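Side-chain contacts in beta-galactosidase/beta-glucuronidase (Faecalibacterium prausnitzii L2-6, PDB 6MVF), which binds flavin mononucleotide and, as a family 2 glycoside hydrolase, acts as a beta-glucuronidase, possibly with beta-galactosidase activity as well: residues K78-P83 / G87-E92; I118-I123 / F173-Y178; D342-C347 / I383-H388. One frame throughout, in Å; residues are numbered along the deposited sequence.

Interaction 1. Residues K78-P83 / G87-E92; sequences KKPVQP and GRVYVE
Pro80 and Val89 have their CA atoms 7.2 Å apart, and Gln82 and Gly87 have theirs at 5.6 Å, so the loop that leaves strand 70-78 and the start of strand 88-93 draw together toward the turn that joins them. Hydrogen bonds between the two runs are absent; van der Waals contact alone links them, and it is concentrated at two places. At the first, the outer part of the proline ring faces a forked valine. Pro80 CG lies 4.0 Å from Val89 CG1 and is equally close to CG2, while Pro80 CD also reaches CG1. Because Val89 carries CG1 anti to its backbone nitrogen (chi1 -177°) and CG2 beside it, both methyls are presented to the ring. Leu165 and Ser167 of strand 163-168 touch Pro80 as well, so the ring is also packed against a neighbouring strand. At the second place, Gln82 uses its aliphatic part: CG rests 4.1 Å from Gly87 CA. The chain then bends (chi2 -88°), and the carboxamide goes to other partners, NE2 giving hydrogen bonds to Met24 O and Ser167 OG. One side chain thus packs with its methylene and bonds with its amide. Across the strand, Arg88 points away from the loop and forms a salt bridge with Asp122 of strand 119-122. Nearby, Pro83 packs on Tyr307 of the second subunit. Strand 70-78 belongs to a six-stranded antiparallel sheet, whereas strand 88-93 is an inner strand of a four-stranded one. The connection, with the Pro80-Val89 contact packed within it, carries the chain from one sheet to the other as a beta arch does, a crossing found in the jelly-roll beta sandwich that forms the sugar-binding domain of family 2 glycoside hydrolases.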
# COMPACT_ATOMS: atom_id res chain seq x y z
N LYS A 78 -7.45 -26.10 -10.95
CA LYS A 78 -8.43 -26.00 -12.02
C LYS A 78 -7.72 -25.74 -13.33
O LYS A 78 -6.72 -25.02 -13.36
CB LYS A 78 -9.45 -24.88 -11.74
CG LYS A 78 -10.22 -25.08 -10.46
CD LYS A 78 -11.73 -24.96 -10.69
CE LYS A 78 -12.52 -25.97 -9.84
NZ LYS A 78 -12.11 -25.93 -8.40
N LYS A 79 -8.21 -26.35 -14.39
CA LYS A 79 -7.61 -26.18 -15.70
C LYS A 79 -7.84 -24.74 -16.15
O LYS A 79 -9.00 -24.30 -16.18
CB LYS A 79 -8.21 -27.19 -16.68
CG LYS A 79 -7.71 -27.10 -18.12
CD LYS A 79 -8.81 -27.59 -19.06
CE LYS A 79 -8.48 -27.35 -20.53
NZ LYS A 79 -7.40 -28.25 -21.05
N PRO A 80 -6.80 -23.97 -16.45
CA PRO A 80 -7.03 -22.62 -16.98
C PRO A 80 -7.64 -22.66 -18.37
O PRO A 80 -7.41 -23.60 -19.15
CB PRO A 80 -5.63 -21.99 -17.01
CG PRO A 80 -4.67 -23.14 -16.89
CD PRO A 80 -5.38 -24.23 -16.15
N VAL A 81 -8.40 -21.62 -18.68
CA VAL A 81 -9.22 -21.53 -19.88
C VAL A 81 -8.79 -20.31 -20.69
O VAL A 81 -8.66 -19.21 -20.15
CB VAL A 81 -10.71 -21.43 -19.52
CG1 VAL A 81 -11.50 -20.84 -20.67
CG2 VAL A 81 -11.25 -22.81 -19.14
N GLN A 82 -8.59 -20.51 -22.00
CA GLN A 82 -8.29 -19.38 -22.87
C GLN A 82 -9.52 -18.99 -23.68
O GLN A 82 -10.31 -19.86 -24.07
CB GLN A 82 -7.13 -19.70 -23.82
CG GLN A 82 -5.76 -19.72 -23.11
CD GLN A 82 -5.09 -18.34 -23.06
OE1 GLN A 82 -5.44 -17.43 -23.83
NE2 GLN A 82 -4.11 -18.18 -22.17
N PRO A 83 -9.72 -17.69 -23.92
CA PRO A 83 -10.89 -17.26 -24.73
C PRO A 83 -10.94 -17.89 -26.11
O PRO A 83 -12.04 -18.18 -26.61
CB PRO A 83 -10.70 -15.74 -24.83
CG PRO A 83 -9.22 -15.53 -24.61
CD PRO A 83 -8.84 -16.56 -23.59
N GLY A 87 -5.72 -23.33 -26.65
CA GLY A 87 -4.94 -22.96 -25.49
C GLY A 87 -4.05 -24.09 -25.01
O GLY A 87 -4.26 -25.27 -25.29
N ARG A 88 -3.01 -23.70 -24.28
CA ARG A 88 -2.01 -24.62 -23.78
C ARG A 88 -1.78 -24.34 -22.30
O ARG A 88 -1.96 -23.22 -21.82
CB ARG A 88 -0.71 -24.51 -24.58
CG ARG A 88 -0.97 -24.55 -26.08
CD ARG A 88 0.15 -25.18 -26.86
NE ARG A 88 0.45 -26.55 -26.45
CZ ARG A 88 -0.32 -27.60 -26.72
NH1 ARG A 88 -1.45 -27.43 -27.40
NH2 ARG A 88 0.04 -28.80 -26.33
N VAL A 89 -1.41 -25.40 -21.57
CA VAL A 89 -1.21 -25.34 -20.14
C VAL A 89 0.18 -25.87 -19.83
O VAL A 89 0.56 -26.94 -20.34
CB VAL A 89 -2.27 -26.14 -19.37
CG1 VAL A 89 -2.06 -25.99 -17.85
CG2 VAL A 89 -3.68 -25.70 -19.83
N TYR A 90 0.93 -25.14 -19.02
CA TYR A 90 2.28 -25.52 -18.64
C TYR A 90 2.39 -25.46 -17.13
O TYR A 90 1.83 -24.56 -16.49
CB TYR A 90 3.33 -24.58 -19.27
CG TYR A 90 3.71 -24.88 -20.71
CD1 TYR A 90 2.89 -24.49 -21.78
CD2 TYR A 90 4.91 -25.51 -21.00
CE1 TYR A 90 3.26 -24.77 -23.11
CE2 TYR A 90 5.29 -25.77 -22.32
CZ TYR A 90 4.48 -25.41 -23.36
OH TYR A 90 4.89 -25.69 -24.65
N VAL A 91 3.09 -26.43 -16.54
CA VAL A 91 3.49 -26.33 -15.14
C VAL A 91 4.95 -25.89 -15.11
O VAL A 91 5.77 -26.37 -15.89
CB VAL A 91 3.28 -27.64 -14.35
CG1 VAL A 91 3.99 -28.80 -14.98
CG2 VAL A 91 3.76 -27.47 -12.94
N GLU A 92 5.25 -24.93 -14.24
CA GLU A 92 6.59 -24.38 -14.10
C GLU A 92 7.05 -24.57 -12.66
O GLU A 92 6.48 -23.98 -11.74
CB GLU A 92 6.60 -22.91 -14.51
CG GLU A 92 7.84 -22.14 -14.14
CD GLU A 92 7.79 -20.70 -14.63
OE1 GLU A 92 8.20 -20.46 -15.80
OE2 GLU A 92 7.34 -19.82 -13.85

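Interaction 2. Residues I118-I123 / F173-Y178. With FMN (flavin mononucleotide), chain G.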
# COMPACT_ATOMS: atom_id res chain seq x y z
N ILE A 118 15.01 -23.69 -13.12
CA ILE A 118 13.61 -23.77 -13.53
C ILE A 118 13.47 -24.88 -14.56
O ILE A 118 14.32 -25.07 -15.43
CB ILE A 118 13.16 -22.41 -14.10
CG1 ILE A 118 13.23 -21.33 -13.04
CG2 ILE A 118 11.75 -22.46 -14.69
CD1 ILE A 118 13.29 -19.93 -13.61
N PHE A 119 12.39 -25.65 -14.45
CA PHE A 119 12.04 -26.54 -15.55
C PHE A 119 10.52 -26.51 -15.72
O PHE A 119 9.78 -26.24 -14.77
CB PHE A 119 12.57 -27.95 -15.31
CG PHE A 119 12.05 -28.60 -14.08
CD1 PHE A 119 12.68 -28.41 -12.86
CD2 PHE A 119 10.94 -29.43 -14.12
CE1 PHE A 119 12.20 -29.03 -11.71
CE2 PHE A 119 10.46 -30.04 -12.99
CZ PHE A 119 11.09 -29.85 -11.79
N ARG A 120 10.08 -26.73 -16.97
CA ARG A 120 8.67 -26.63 -17.33
C ARG A 120 8.22 -27.89 -18.06
O ARG A 120 9.03 -28.70 -18.53
CB ARG A 120 8.37 -25.41 -18.21
CG ARG A 120 8.90 -24.13 -17.66
CD ARG A 120 8.31 -22.94 -18.38
NE ARG A 120 9.00 -21.72 -17.99
CZ ARG A 120 9.99 -21.15 -18.68
NH1 ARG A 120 10.41 -21.70 -19.83
NH2 ARG A 120 10.54 -20.04 -18.22
N ALA A 121 6.89 -28.03 -18.16
CA ALA A 121 6.28 -29.18 -18.82
C ALA A 121 4.93 -28.78 -19.41
O ALA A 121 4.10 -28.18 -18.73
CB ALA A 121 6.10 -30.34 -17.83
N ASP A 122 4.73 -29.11 -20.69
CA ASP A 122 3.45 -28.89 -21.38
C ASP A 122 2.47 -29.97 -20.91
O ASP A 122 2.51 -31.11 -21.36
CB ASP A 122 3.68 -28.91 -22.89
CG ASP A 122 2.40 -28.65 -23.70
OD1 ASP A 122 1.31 -28.51 -23.12
OD2 ASP A 122 2.51 -28.57 -24.96
N ILE A 123 1.56 -29.63 -20.01
CA ILE A 123 0.61 -30.59 -19.48
C ILE A 123 -0.77 -30.42 -20.10
O ILE A 123 -1.75 -30.87 -19.53
CB ILE A 123 0.53 -30.53 -17.95
CG1 ILE A 123 -0.05 -29.19 -17.51
CG2 ILE A 123 1.91 -30.73 -17.35
CD1 ILE A 123 -0.63 -29.22 -16.13
N PHE A 173 5.48 -17.35 -27.10
CA PHE A 173 6.92 -17.41 -26.92
C PHE A 173 7.34 -18.68 -26.18
O PHE A 173 6.68 -19.14 -25.24
CB PHE A 173 7.42 -16.17 -26.15
CG PHE A 173 7.21 -14.87 -26.87
CD1 PHE A 173 8.01 -14.52 -27.96
CD2 PHE A 173 6.25 -13.96 -26.43
CE1 PHE A 173 7.83 -13.33 -28.62
CE2 PHE A 173 6.07 -12.74 -27.07
CZ PHE A 173 6.86 -12.42 -28.17
N ASP A 174 8.50 -19.21 -26.59
CA ASP A 174 8.96 -20.55 -26.22
C ASP A 174 9.07 -20.71 -24.71
O ASP A 174 9.77 -19.94 -24.05
CB ASP A 174 10.31 -20.83 -26.89
CG ASP A 174 10.67 -22.33 -26.93
OD1 ASP A 174 9.99 -23.14 -26.27
OD2 ASP A 174 11.64 -22.69 -27.62
N LEU A 175 8.39 -21.74 -24.20
CA LEU A 175 8.40 -22.12 -22.79
C LEU A 175 9.15 -23.42 -22.55
O LEU A 175 9.30 -23.84 -21.39
CB LEU A 175 6.96 -22.26 -22.29
CG LEU A 175 6.18 -20.96 -22.10
CD1 LEU A 175 4.67 -21.10 -22.38
CD2 LEU A 175 6.42 -20.48 -20.69
N ASP A 176 9.63 -24.05 -23.63
CA ASP A 176 10.08 -25.44 -23.61
C ASP A 176 11.59 -25.60 -23.67
O ASP A 176 12.06 -26.73 -23.66
CB ASP A 176 9.48 -26.22 -24.79
CG ASP A 176 8.06 -26.63 -24.53
OD1 ASP A 176 7.80 -27.19 -23.43
OD2 ASP A 176 7.20 -26.39 -25.40
N TYR A 177 12.34 -24.52 -23.73
CA TYR A 177 13.78 -24.60 -23.96
C TYR A 177 14.54 -24.28 -22.66
O TYR A 177 14.82 -23.12 -22.35
CB TYR A 177 14.18 -23.69 -25.11
CG TYR A 177 15.59 -23.96 -25.56
CD1 TYR A 177 15.91 -25.08 -26.31
CD2 TYR A 177 16.61 -23.11 -25.18
CE1 TYR A 177 17.22 -25.32 -26.69
CE2 TYR A 177 17.91 -23.35 -25.56
CZ TYR A 177 18.20 -24.45 -26.30
OH TYR A 177 19.50 -24.64 -26.65
N TYR A 178 14.86 -25.33 -21.91
CA TYR A 178 15.72 -25.25 -20.72
C TYR A 178 15.24 -24.20 -19.74
O TYR A 178 16.04 -23.53 -19.09
CB TYR A 178 17.16 -24.95 -21.11
CG TYR A 178 17.85 -26.08 -21.84
CD1 TYR A 178 17.81 -26.16 -23.23
CD2 TYR A 178 18.55 -27.05 -21.14
CE1 TYR A 178 18.45 -27.18 -23.90
CE2 TYR A 178 19.20 -28.08 -21.80
CZ TYR A 178 19.14 -28.14 -23.18
OH TYR A 178 19.78 -29.15 -23.85
N1 FMN G . 16.20 -21.85 -28.75
C2 FMN G . 14.89 -22.01 -28.56
O2 FMN G . 14.21 -22.71 -29.32
N3 FMN G . 14.24 -21.44 -27.57
C4 FMN G . 14.81 -20.67 -26.70
O4 FMN G . 14.20 -20.15 -25.77
C4A FMN G . 16.21 -20.45 -26.84
N5 FMN G . 16.79 -19.70 -25.96
C5A FMN G . 18.09 -19.45 -26.03
C6 FMN G . 18.66 -18.64 -25.09
C7 FMN G . 19.98 -18.37 -25.14
C7M FMN G . 20.60 -17.50 -24.12
C8 FMN G . 20.79 -18.96 -26.20
C8M FMN G . 22.25 -18.68 -26.26
C9 FMN G . 20.20 -19.77 -27.15
C9A FMN G . 18.87 -20.03 -27.11
N10 FMN G . 18.28 -20.87 -28.04
C10 FMN G . 16.91 -21.10 -27.93
C1' FMN G . 19.14 -21.38 -29.10
C2' FMN G . 19.47 -22.84 -29.27
O2' FMN G . 20.59 -22.98 -28.44
C3' FMN G . 19.95 -23.19 -30.67
O3' FMN G . 19.54 -22.18 -31.57
C4' FMN G . 19.38 -24.47 -31.23
O4' FMN G . 18.00 -24.47 -30.89
C5' FMN G . 20.08 -25.74 -30.75
O5' FMN G . 19.40 -26.34 -29.66
P FMN G . 20.02 -27.45 -28.72
O1P FMN G . 18.83 -28.23 -28.35
O2P FMN G . 21.04 -28.15 -29.58
O3P FMN G . 20.69 -26.80 -27.56
O HOH W 1 6.61 -30.32 -22.43
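The loop that grips the flavin mononucleotide is held from behind where Leu175 meets Arg120 of strand 119-122. Arg120 NH1 donates to Leu175 O at 2.9 Å with an N-H...O angle of 160°. The oxygen lies in the guanidinium plane, but the donor stands above the carbonyl plane, 49° out of it. The arginine chain, extended from CG to NE, crosses the leucine side chain at about a right angle, and Leu175 CD2 covers one guanidinium face, 3.9 Å from Arg120 NE. The other nitrogens are engaged too: NE in a salt bridge with Glu92 and NH2 with Gly180 O, so the flat group is fixed in rotation. A water accepts from Asp122 N and bonds weakly to Asp176 OD1.

On the cofactor side, Asp174 OD1 accepts from Asp176 N at 2.8 Å, which closes an Asx turn. This leaves the second carboxylate oxygen to take the flavin: FMN N3 donates to Asp174 OD2 at 2.9 Å. Tyr177, its CG anti to the backbone nitrogen (chi1 -169°), lays one ring face against the flavin, C10 lying toward its rim; Tyr178 CD1 sits over the centre of the opposite face. The Tyr177 hydroxyl accepts from FMN O2' at 2.7 Å and donates to FMN O3P at 2.6 Å, bridging ribityl chain and phosphate. Together, an Asx-turned aspartate at the pyrimidine edge and a tyrosine reaching from ring to phosphate make up one wall of the FMN site.

Interaction 3. Residues D342-C347 / I383-H388. With FMN (flavin mononucleotide), chain G.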
# COMPACT_ATOMS: atom_id res chain seq x y z
N ASP A 342 14.84 -13.88 -8.02
CA ASP A 342 14.75 -12.73 -7.12
C ASP A 342 16.12 -12.18 -6.78
O ASP A 342 16.32 -10.95 -6.79
CB ASP A 342 13.99 -13.10 -5.84
CG ASP A 342 12.49 -13.38 -6.09
OD1 ASP A 342 11.97 -13.04 -7.19
OD2 ASP A 342 11.84 -13.94 -5.17
N PHE A 343 17.10 -13.04 -6.47
CA PHE A 343 18.36 -12.45 -6.04
C PHE A 343 19.14 -11.86 -7.22
O PHE A 343 19.78 -10.82 -7.06
CB PHE A 343 19.25 -13.43 -5.26
CG PHE A 343 20.36 -12.74 -4.50
CD1 PHE A 343 20.16 -12.28 -3.20
CD2 PHE A 343 21.59 -12.48 -5.10
CE1 PHE A 343 21.17 -11.60 -2.50
CE2 PHE A 343 22.60 -11.80 -4.40
CZ PHE A 343 22.38 -11.36 -3.10
N TYR A 344 19.08 -12.50 -8.40
CA TYR A 344 19.69 -11.87 -9.57
C TYR A 344 19.01 -10.55 -9.88
O TYR A 344 19.68 -9.55 -10.14
CB TYR A 344 19.65 -12.79 -10.79
CG TYR A 344 20.49 -14.04 -10.64
CD1 TYR A 344 21.85 -13.96 -10.38
CD2 TYR A 344 19.92 -15.31 -10.74
CE1 TYR A 344 22.61 -15.11 -10.23
CE2 TYR A 344 20.66 -16.45 -10.58
CZ TYR A 344 22.02 -16.35 -10.33
OH TYR A 344 22.75 -17.50 -10.17
N ASP A 345 17.67 -10.51 -9.80
CA ASP A 345 16.94 -9.26 -9.94
C ASP A 345 17.45 -8.19 -8.97
O ASP A 345 17.78 -7.07 -9.37
CB ASP A 345 15.45 -9.50 -9.73
CG ASP A 345 14.79 -10.24 -10.90
OD1 ASP A 345 15.33 -10.17 -12.03
OD2 ASP A 345 13.72 -10.88 -10.68
N ALA A 346 17.54 -8.54 -7.68
CA ALA A 346 18.09 -7.63 -6.68
C ALA A 346 19.51 -7.17 -7.03
O ALA A 346 19.87 -6.02 -6.76
CB ALA A 346 18.10 -8.27 -5.30
N CYS A 347 20.32 -8.03 -7.65
CA CYS A 347 21.66 -7.61 -8.05
C CYS A 347 21.64 -6.64 -9.23
O CYS A 347 22.39 -5.66 -9.24
CB CYS A 347 22.50 -8.84 -8.37
SG CYS A 347 22.93 -9.72 -6.88
N ILE A 383 21.20 -19.99 -19.97
CA ILE A 383 20.02 -19.61 -20.75
C ILE A 383 18.99 -18.92 -19.87
O ILE A 383 18.33 -17.97 -20.30
CB ILE A 383 19.45 -20.85 -21.46
CG1 ILE A 383 20.22 -21.06 -22.76
CG2 ILE A 383 17.95 -20.70 -21.77
CD1 ILE A 383 20.42 -22.49 -23.08
N GLN A 384 18.85 -19.36 -18.62
CA GLN A 384 17.88 -18.74 -17.74
C GLN A 384 18.36 -17.40 -17.19
O GLN A 384 17.53 -16.56 -16.84
CB GLN A 384 17.52 -19.69 -16.60
CG GLN A 384 16.89 -20.95 -17.11
CD GLN A 384 16.62 -22.00 -16.05
OE1 GLN A 384 16.79 -21.76 -14.84
NE2 GLN A 384 16.18 -23.16 -16.49
N ASN A 385 19.67 -17.17 -17.16
CA ASN A 385 20.20 -15.95 -16.58
C ASN A 385 20.90 -15.07 -17.59
O ASN A 385 21.58 -14.11 -17.20
CB ASN A 385 21.13 -16.28 -15.42
CG ASN A 385 20.41 -17.03 -14.33
OD1 ASN A 385 19.72 -16.42 -13.51
ND2 ASN A 385 20.52 -18.36 -14.33
N TYR A 386 20.72 -15.35 -18.88
CA TYR A 386 21.48 -14.63 -19.90
C TYR A 386 21.21 -13.13 -19.89
O TYR A 386 22.10 -12.35 -20.24
CB TYR A 386 21.16 -15.21 -21.28
CG TYR A 386 21.99 -14.56 -22.37
CD1 TYR A 386 21.50 -13.49 -23.10
CD2 TYR A 386 23.27 -15.02 -22.65
CE1 TYR A 386 22.27 -12.89 -24.10
CE2 TYR A 386 24.04 -14.44 -23.64
CZ TYR A 386 23.54 -13.38 -24.36
OH TYR A 386 24.31 -12.80 -25.35
N ASN A 387 20.00 -12.69 -19.50
CA ASN A 387 19.69 -11.27 -19.65
C ASN A 387 20.09 -10.41 -18.45
O ASN A 387 20.02 -9.18 -18.56
CB ASN A 387 18.21 -11.09 -19.95
CG ASN A 387 17.82 -11.77 -21.24
OD1 ASN A 387 18.62 -11.84 -22.19
ND2 ASN A 387 16.59 -12.30 -21.29
N HIS A 388 20.56 -11.00 -17.35
CA HIS A 388 20.92 -10.23 -16.16
C HIS A 388 22.19 -9.43 -16.37
O HIS A 388 23.26 -10.03 -16.55
CB HIS A 388 21.11 -11.17 -15.00
CG HIS A 388 19.87 -11.89 -14.58
ND1 HIS A 388 18.82 -11.25 -13.97
CD2 HIS A 388 19.53 -13.20 -14.66
CE1 HIS A 388 17.88 -12.14 -13.69
NE2 HIS A 388 18.28 -13.32 -14.11
N1 FMN G . 16.20 -21.85 -28.75
C2 FMN G . 14.89 -22.01 -28.56
O2 FMN G . 14.21 -22.71 -29.32
N3 FMN G . 14.24 -21.44 -27.57
C4 FMN G . 14.81 -20.67 -26.70
O4 FMN G . 14.20 -20.15 -25.77
C4A FMN G . 16.21 -20.45 -26.84
N5 FMN G . 16.79 -19.70 -25.96
C5A FMN G . 18.09 -19.45 -26.03
C6 FMN G . 18.66 -18.64 -25.09
C7 FMN G . 19.98 -18.37 -25.14
C7M FMN G . 20.60 -17.50 -24.12
C8 FMN G . 20.79 -18.96 -26.20
C8M FMN G . 22.25 -18.68 -26.26
C9 FMN G . 20.20 -19.77 -27.15
C9A FMN G . 18.87 -20.03 -27.11
N10 FMN G . 18.28 -20.87 -28.04
C10 FMN G . 16.91 -21.10 -27.93
C1' FMN G . 19.14 -21.38 -29.10
C2' FMN G . 19.47 -22.84 -29.27
O2' FMN G . 20.59 -22.98 -28.44
C3' FMN G . 19.95 -23.19 -30.67
O3' FMN G . 19.54 -22.18 -31.57
C4' FMN G . 19.38 -24.47 -31.23
O4' FMN G . 18.00 -24.47 -30.89
C5' FMN G . 20.08 -25.74 -30.75
O5' FMN G . 19.40 -26.34 -29.66
P FMN G . 20.02 -27.45 -28.72
O1P FMN G . 18.83 -28.23 -28.35
O2P FMN G . 21.04 -28.15 -29.58
O3P FMN G . 20.69 -26.80 -27.56
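Tyr344 and His388 make the nearest backbone approach, 6.9 Å between CA atoms, where helix 341-350 passes the type I beta turn from Asn385 to His388. The imidazole is the centre of the contact. Tyr344 CB stands over the middle of one His388 face, 3.5 Å from the ring centroid and 13° off its normal, a CH-pi contact. At the ring edge, near its plane, Asp345 OD1 comes 3.6 Å from His388 CE1, with the carboxylate plane turned 57° from the ring. Both ring nitrogens have partners, ND1 with Asp348 OD2 and NE2 with Gln341 OE1, which pin the rotation of the imidazole. With an alanine here, Asp348 and Gln341 would probably lose their shared partner, and a gap would open beneath Tyr344 CB.

Asn385 crosses the tyrosine at about a right angle, its OD1 close to the ring's CD2 and CE2. Asn385 OD1 is hydrogen-bonded to Gln341 NE2, and Asn385 ND2 to Leu381 O. Toward the cofactor, Ile383 CG1 on helix 368-385 lies 3.6 Å from FMN C7, and Tyr386 CG in the turn 3.7 Å from FMN C7M.

The contact thus joins successive helices of the TIM barrel, with Tyr344 packed inward on strands 331-334 and 391-398, Asn385 also on strand 391-398, and Asp345 against Tyr318 of helix 314-327.

The three contacts follow one another along the chain without overlap, and they run from the sugar-binding sandwich to the TIM barrel. Interactions 1 and 2, with centres 13 Å apart, share a sheet in which strands 88-93 and 119-122 are neighbours, and a probable hydrogen bond of Tyr90 with Asp176 joins them. Interaction 3 has its centre 18 Å from that of interaction 2; Gln384 probably hydrogen-bonds to the carbonyl oxygens of Ile118 and Tyr178, and both contacts touch the FMN. Interactions 1 and 3, 26 Å apart between centres, do not meet. The cofactor therefore sits at a junction, held by a loop braced on the sandwich and by a barrel helix and turn.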